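Local coordinates for putative Lipoprotein (Shewanella oneidensis, PDB 3U24) that is of unknown function but binds zinc and calcium ions and belongs to a family related to metallopeptidases, at residues G48-V51 with N52-Y55; N134-L138 with D139-R143. All coordinates share one frame; numbering follows the deposited sequence.

How the contacts relate
Contact 1 (48-55) and contact 2 (134-143) lie at the surface on the same side of the chain's centre, with centres 12 Å apart; their nearest atoms stay about 5 Å from each other, so they do not touch. They are related through a zinc ion, bound by His50 of contact 1 and by Glu133, which directly precedes contact 2. Ala136, whose carbonyl oxygen is gripped in contact 2, has its side chain about 6 Å from the metal and about 4 Å from that of Glu133, nearest atoms. Contact 1 probably helps orient one ligand; contact 2 holds the chain just after the other. Asp53 O is hydrogen-bonded to Arg148 NH1, at the end of helix 138-148.

Contact 1: G48-V51 with N52-Y55; sequences GKHV and NDGY. With ZN (zinc ion), chain B.
His50 and Asp53, three residues apart in the loop after helix 41-47, meet through ring and carboxylate. From CB, which lies 3.6 Å from Asp53 OD2, the histidine chain turns with CG beside its backbone N (chi1 -64°), 3.4 Å from the same OD2. ND1 donates to Asp53 OD2 at 2.5 Å, a short and nearly straight bond (166°). The acceptor lies in the ring plane and offers its syn lone pair, while the carboxylate is turned 71° from the ring. At the far edge, NE2 binds the zinc ion at 2.2 Å, flanked by CD2 and CE1, 3.2 and 3.1 Å from the metal; waters 2, 3 and 4 and Glu133 complete the ligands. With an alanine at Asp53, ND1 would probably lose its acceptor and the ring be less firmly fixed about CB-CG while NE2 holds the metal. Water 1 bridges the backbone, accepting from Asp53 N at 2.9 Å and donating weakly to His50 O. The backbone makes an inverse gamma turn centred on His50, then a type I turn from Asn52 to Tyr55. A carboxylate behind a metal-bound imidazole is the classic second-shell pattern of zinc sites, here at the protein surface.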
ATOM      1  N   GLY A  48      -8.891 -11.908  -8.093  1.00 29.48           N
ATOM      2  CA  GLY A  48     -10.290 -11.862  -8.474  1.00 29.39           C
ATOM      3  C   GLY A  48     -10.605 -12.871  -9.544  1.00 31.23           C
ATOM      4  O   GLY A  48     -11.690 -12.814 -10.140  1.00 34.63           O
ATOM      5  N   LYS A  49      -9.696 -13.808  -9.810  1.00 30.21           N
ATOM      6  CA  LYS A  49     -10.001 -14.858 -10.779  1.00 30.67           C
ATOM      7  C   LYS A  49      -9.932 -16.229 -10.111  1.00 30.73           C
ATOM      8  O   LYS A  49      -8.882 -16.659  -9.599  1.00 28.52           O
ATOM      9  CB  LYS A  49      -9.067 -14.800 -11.994  1.00 34.23           C
ATOM     10  CG  LYS A  49      -9.651 -15.515 -13.208  1.00 37.59           C
ATOM     11  CD  LYS A  49      -8.668 -15.685 -14.343  1.00 40.07           C
ATOM     12  CE  LYS A  49      -9.233 -16.602 -15.429  1.00 41.69           C
ATOM     13  NZ  LYS A  49     -10.605 -16.206 -15.832  1.00 47.54           N
ATOM     14  N   HIS A  50     -11.063 -16.923 -10.163  1.00 31.92           N
ATOM     15  CA  HIS A  50     -11.283 -18.177  -9.441  1.00 33.91           C
ATOM     16  C   HIS A  50     -10.915 -19.333 -10.308  1.00 33.98           C
ATOM     17  O   HIS A  50     -11.778 -20.005 -10.807  1.00 37.26           O
ATOM     18  CB  HIS A  50     -12.764 -18.270  -8.994  1.00 35.16           C
ATOM     19  CG  HIS A  50     -13.140 -17.198  -8.009  1.00 37.51           C
ATOM     20  ND1 HIS A  50     -13.109 -17.396  -6.679  1.00 38.21           N
ATOM     21  CD2 HIS A  50     -13.450 -15.852  -8.196  1.00 38.18           C
ATOM     22  CE1 HIS A  50     -13.403 -16.246  -6.043  1.00 37.16           C
ATOM     23  NE2 HIS A  50     -13.601 -15.303  -6.966  1.00 40.99           N
ATOM     24  N   VAL A  51      -9.629 -19.576 -10.495  1.00 34.27           N
ATOM     25  CA  VAL A  51      -9.183 -20.635 -11.390  1.00 34.28           C
ATOM     26  C   VAL A  51      -9.264 -21.998 -10.699  1.00 33.49           C
ATOM     27  O   VAL A  51      -9.616 -22.986 -11.350  1.00 32.76           O
ATOM     28  CB  VAL A  51      -7.746 -20.415 -11.880  1.00 34.50           C
ATOM     29  CG1 VAL A  51      -7.573 -19.014 -12.388  1.00 35.78           C
ATOM     30  CG2 VAL A  51      -6.802 -20.590 -10.736  1.00 36.03           C
ATOM     31  N   ASN A  52      -8.941 -22.072  -9.404  1.00 29.89           N
ATOM     32  CA  ASN A  52      -9.031 -23.347  -8.689  1.00 28.79           C
ATOM     33  C   ASN A  52      -9.029 -23.106  -7.189  1.00 26.53           C
ATOM     34  O   ASN A  52      -8.038 -23.322  -6.501  1.00 25.52           O
ATOM     35  CB  ASN A  52      -7.881 -24.270  -9.149  1.00 30.05           C
ATOM     36  CG  ASN A  52      -8.056 -25.724  -8.731  1.00 31.58           C
ATOM     37  OD1 ASN A  52      -7.241 -26.550  -9.092  1.00 34.67           O
ATOM     38  ND2 ASN A  52      -9.059 -26.024  -7.923  1.00 32.69           N
ATOM     39  N   ASP A  53     -10.163 -22.650  -6.679  1.00 25.97           N
ATOM     40  CA  ASP A  53     -10.274 -22.282  -5.289  1.00 26.07           C
ATOM     41  C   ASP A  53     -10.149 -23.499  -4.366  1.00 25.23           C
ATOM     42  O   ASP A  53      -9.802 -23.369  -3.200  1.00 23.76           O
ATOM     43  CB  ASP A  53     -11.605 -21.603  -5.029  1.00 27.89           C
ATOM     44  CG  ASP A  53     -11.741 -20.247  -5.716  1.00 31.41           C
ATOM     45  OD1 ASP A  53     -10.742 -19.697  -6.252  1.00 31.66           O
ATOM     46  OD2 ASP A  53     -12.891 -19.717  -5.703  1.00 33.36           O
ATOM     47  N   GLY A  54     -10.416 -24.690  -4.883  1.00 25.29           N
ATOM     48  CA  GLY A  54     -10.307 -25.885  -4.082  1.00 25.90           C
ATOM     49  C   GLY A  54      -8.907 -26.415  -3.820  1.00 27.07           C
ATOM     50  O   GLY A  54      -8.748 -27.406  -3.105  1.00 26.32           O
ATOM     51  N   TYR A  55      -7.903 -25.768  -4.395  1.00 28.94           N
ATOM     52  CA  TYR A  55      -6.530 -26.246  -4.346  1.00 29.22           C
ATOM     53  C   TYR A  55      -5.730 -25.370  -3.419  1.00 27.40           C
ATOM     54  O   TYR A  55      -5.554 -24.194  -3.680  1.00 26.77           O
ATOM     55  CB  TYR A  55      -5.910 -26.167  -5.735  1.00 33.56           C
ATOM     56  CG  TYR A  55      -4.525 -26.746  -5.774  1.00 37.38           C
ATOM     57  CD1 TYR A  55      -4.348 -28.117  -5.821  1.00 41.70           C
ATOM     58  CD2 TYR A  55      -3.393 -25.935  -5.713  1.00 39.95           C
ATOM     59  CE1 TYR A  55      -3.082 -28.680  -5.831  1.00 45.05           C
ATOM     60  CE2 TYR A  55      -2.112 -26.486  -5.724  1.00 42.24           C
ATOM     61  CZ  TYR A  55      -1.978 -27.862  -5.784  1.00 44.93           C
ATOM     62  OH  TYR A  55      -0.757 -28.454  -5.792  1.00 50.71           O
TER
HETATM   63 ZN    ZN B   1     -14.300 -13.280  -6.588  1.00 65.13          ZN
HETATM   64  O   HOH W   1     -12.266 -22.354  -8.590  1.00 31.57           O
HETATM   65  O   HOH W   2     -12.771 -12.985  -5.420  1.00 34.89           O
HETATM   66  O   HOH W   3     -15.118 -12.439  -8.755  1.00 50.67           O
HETATM   67  O   HOH W   4     -16.041 -14.153  -7.755  1.00 36.22           O

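Contact 2: N134-L138 with D139-R143; sequences NFAPL and DDRLR
Arg141 reaches back from the first turn of helix 138-148 to grip the carbonyl oxygen of Ala136 with two nitrogens. NH2 donates to Ala136 O at 2.8 Å, close to the line of the C=O bond, whereas NE, at 2.9 Å from the same oxygen, comes from above the carbonyl plane. Both bonds are bent, near 135°, as expected when NE and NH2 share one acceptor side-on. The arginine chain folds at chi3 (-83°), which swings the group back over the preceding loop. Leu138 CD1, 3.6 Å above one guanidinium face, and the Asn134 backbone, over the opposite face, both sit offset toward the rim.

Further out, the helix start fixes the root of this side chain. Pro137 occupies the N-cap position, and its O accepts from Arg141 N at 3.1 Å; the next bond, Leu142 N to Leu138 O, is 2.8 Å. Leu138 CG packs 3.6 Å from Leu142 CD1, and Leu142 in turn rests on helix 187-195. Beyond these, Arg141 NH1 donates to Ile131 O, and Asp139 OD1 is hydrogen-bonded to Gly197 N. One cationic group thus ties two backbone carbonyls, those of Ile131 and Ala136, across the loop joining helices 124-131 and 138-148, probably steadying the chain that carries the zinc ligand Glu133.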
ATOM      1  N   ASN A 134     -20.615 -13.027  -0.698  1.00 28.99           N
ATOM      2  CA  ASN A 134     -21.989 -13.388  -0.423  1.00 30.28           C
ATOM      3  C   ASN A 134     -22.883 -13.319  -1.671  1.00 29.52           C
ATOM      4  O   ASN A 134     -24.034 -13.758  -1.629  1.00 30.21           O
ATOM      5  CB  ASN A 134     -22.533 -12.591   0.790  1.00 31.36           C
ATOM      6  CG  ASN A 134     -22.615 -11.087   0.536  1.00 32.57           C
ATOM      7  OD1 ASN A 134     -22.316 -10.602  -0.577  1.00 34.68           O
ATOM      8  ND2 ASN A 134     -23.033 -10.330   1.576  1.00 33.36           N
ATOM      9  N   PHE A 135     -22.334 -12.818  -2.785  1.00 28.47           N
ATOM     10  CA  PHE A 135     -23.018 -12.859  -4.061  1.00 29.53           C
ATOM     11  C   PHE A 135     -22.724 -14.134  -4.883  1.00 29.05           C
ATOM     12  O   PHE A 135     -23.504 -14.469  -5.791  1.00 29.84           O
ATOM     13  CB  PHE A 135     -22.707 -11.590  -4.890  1.00 31.23           C
ATOM     14  CG  PHE A 135     -21.249 -11.406  -5.151  1.00 32.87           C
ATOM     15  CD1 PHE A 135     -20.620 -12.134  -6.162  1.00 34.27           C
ATOM     16  CD2 PHE A 135     -20.482 -10.604  -4.319  1.00 33.64           C
ATOM     17  CE1 PHE A 135     -19.254 -12.023  -6.372  1.00 34.52           C
ATOM     18  CE2 PHE A 135     -19.118 -10.497  -4.525  1.00 34.71           C
ATOM     19  CZ  PHE A 135     -18.507 -11.197  -5.566  1.00 34.18           C
ATOM     20  N   ALA A 136     -21.627 -14.844  -4.597  1.00 26.93           N
ATOM     21  CA  ALA A 136     -21.283 -16.041  -5.396  1.00 25.76           C
ATOM     22  C   ALA A 136     -22.104 -17.242  -4.904  1.00 25.60           C
ATOM     23  O   ALA A 136     -22.436 -17.337  -3.725  1.00 25.07           O
ATOM     24  CB  ALA A 136     -19.784 -16.308  -5.335  1.00 25.65           C
ATOM     25  N   PRO A 137     -22.470 -18.162  -5.811  1.00 25.47           N
ATOM     26  CA  PRO A 137     -23.296 -19.290  -5.387  1.00 25.84           C
ATOM     27  C   PRO A 137     -22.734 -20.018  -4.154  1.00 25.79           C
ATOM     28  O   PRO A 137     -21.535 -20.266  -4.070  1.00 24.28           O
ATOM     29  CB  PRO A 137     -23.307 -20.198  -6.616  1.00 26.62           C
ATOM     30  CG  PRO A 137     -23.046 -19.265  -7.784  1.00 26.38           C
ATOM     31  CD  PRO A 137     -22.088 -18.244  -7.238  1.00 25.70           C
ATOM     32  N   LEU A 138     -23.595 -20.309  -3.188  1.00 26.10           N
ATOM     33  CA  LEU A 138     -23.102 -20.764  -1.883  1.00 26.93           C
ATOM     34  C   LEU A 138     -22.561 -22.187  -1.965  1.00 26.40           C
ATOM     35  O   LEU A 138     -21.461 -22.478  -1.499  1.00 25.58           O
ATOM     36  CB  LEU A 138     -24.176 -20.618  -0.813  1.00 27.32           C
ATOM     37  CG  LEU A 138     -23.909 -21.203   0.578  1.00 27.71           C
ATOM     38  CD1 LEU A 138     -22.816 -20.425   1.295  1.00 26.08           C
ATOM     39  CD2 LEU A 138     -25.244 -21.239   1.376  1.00 28.18           C
ATOM     40  N   ASP A 139     -23.310 -23.049  -2.609  1.00 28.41           N
ATOM     41  CA  ASP A 139     -22.861 -24.410  -2.807  1.00 30.95           C
ATOM     42  C   ASP A 139     -21.506 -24.452  -3.549  1.00 29.01           C
ATOM     43  O   ASP A 139     -20.681 -25.259  -3.207  1.00 29.27           O
ATOM     44  CB  ASP A 139     -23.939 -25.256  -3.501  1.00 34.62           C
ATOM     45  CG  ASP A 139     -25.211 -25.485  -2.605  1.00 40.34           C
ATOM     46  OD1 ASP A 139     -25.369 -24.851  -1.514  1.00 44.01           O
ATOM     47  OD2 ASP A 139     -26.090 -26.309  -3.005  1.00 46.89           O
ATOM     48  N   ASP A 140     -21.254 -23.578  -4.515  1.00 27.99           N
ATOM     49  CA  ASP A 140     -19.942 -23.560  -5.162  1.00 28.64           C
ATOM     50  C   ASP A 140     -18.859 -23.099  -4.190  1.00 26.46           C
ATOM     51  O   ASP A 140     -17.795 -23.705  -4.117  1.00 25.36           O
ATOM     52  CB  ASP A 140     -19.880 -22.635  -6.387  1.00 30.85           C
ATOM     53  CG  ASP A 140     -20.849 -23.037  -7.504  1.00 34.48           C
ATOM     54  OD1 ASP A 140     -21.563 -24.057  -7.364  1.00 40.17           O
ATOM     55  OD2 ASP A 140     -20.922 -22.292  -8.524  1.00 37.46           O
ATOM     56  N   ARG A 141     -19.121 -22.027  -3.452  1.00 24.37           N
ATOM     57  CA  ARG A 141     -18.184 -21.604  -2.422  1.00 23.48           C
ATOM     58  C   ARG A 141     -17.875 -22.716  -1.406  1.00 22.73           C
ATOM     59  O   ARG A 141     -16.736 -22.966  -1.121  1.00 21.87           O
ATOM     60  CB  ARG A 141     -18.744 -20.424  -1.656  1.00 23.79           C
ATOM     61  CG  ARG A 141     -18.578 -19.069  -2.327  1.00 24.00           C
ATOM     62  CD  ARG A 141     -19.151 -17.982  -1.414  1.00 23.70           C
ATOM     63  NE  ARG A 141     -20.595 -17.868  -1.571  1.00 24.36           N
ATOM     64  CZ  ARG A 141     -21.442 -17.413  -0.652  1.00 24.45           C
ATOM     65  NH1 ARG A 141     -21.022 -17.075   0.540  1.00 24.84           N
ATOM     66  NH2 ARG A 141     -22.718 -17.334  -0.925  1.00 24.85           N
ATOM     67  N   LEU A 142     -18.897 -23.365  -0.868  1.00 23.11           N
ATOM     68  CA  LEU A 142     -18.701 -24.410   0.167  1.00 23.34           C
ATOM     69  C   LEU A 142     -17.974 -25.641  -0.374  1.00 23.12           C
ATOM     70  O   LEU A 142     -17.207 -26.254   0.337  1.00 21.93           O
ATOM     71  CB  LEU A 142     -20.034 -24.818   0.801  1.00 23.45           C
ATOM     72  CG  LEU A 142     -20.656 -23.643   1.561  1.00 24.08           C
ATOM     73  CD1 LEU A 142     -22.060 -23.992   2.012  1.00 24.80           C
ATOM     74  CD2 LEU A 142     -19.805 -23.234   2.754  1.00 24.06           C
ATOM     75  N   ARG A 143     -18.224 -25.996  -1.624  1.00 23.81           N
ATOM     76  CA  ARG A 143     -17.512 -27.107  -2.235  1.00 24.39           C
ATOM     77  C   ARG A 143     -16.048 -26.744  -2.435  1.00 23.61           C
ATOM     78  O   ARG A 143     -15.183 -27.615  -2.307  1.00 22.93           O
ATOM     79  CB  ARG A 143     -18.136 -27.524  -3.553  1.00 25.87           C
ATOM     80  CG  ARG A 143     -19.424 -28.304  -3.345  1.00 28.72           C
ATOM     81  CD  ARG A 143     -20.174 -28.668  -4.635  1.00 29.93           C
ATOM     82  NE  ARG A 143     -21.318 -29.511  -4.292  1.00 31.17           N
ATOM     83  CZ  ARG A 143     -22.589 -29.269  -4.632  1.00 32.83           C
ATOM     84  NH1 ARG A 143     -22.928 -28.242  -5.389  1.00 32.11           N
ATOM     85  NH2 ARG A 143     -23.539 -30.094  -4.230  1.00 33.96           N
TER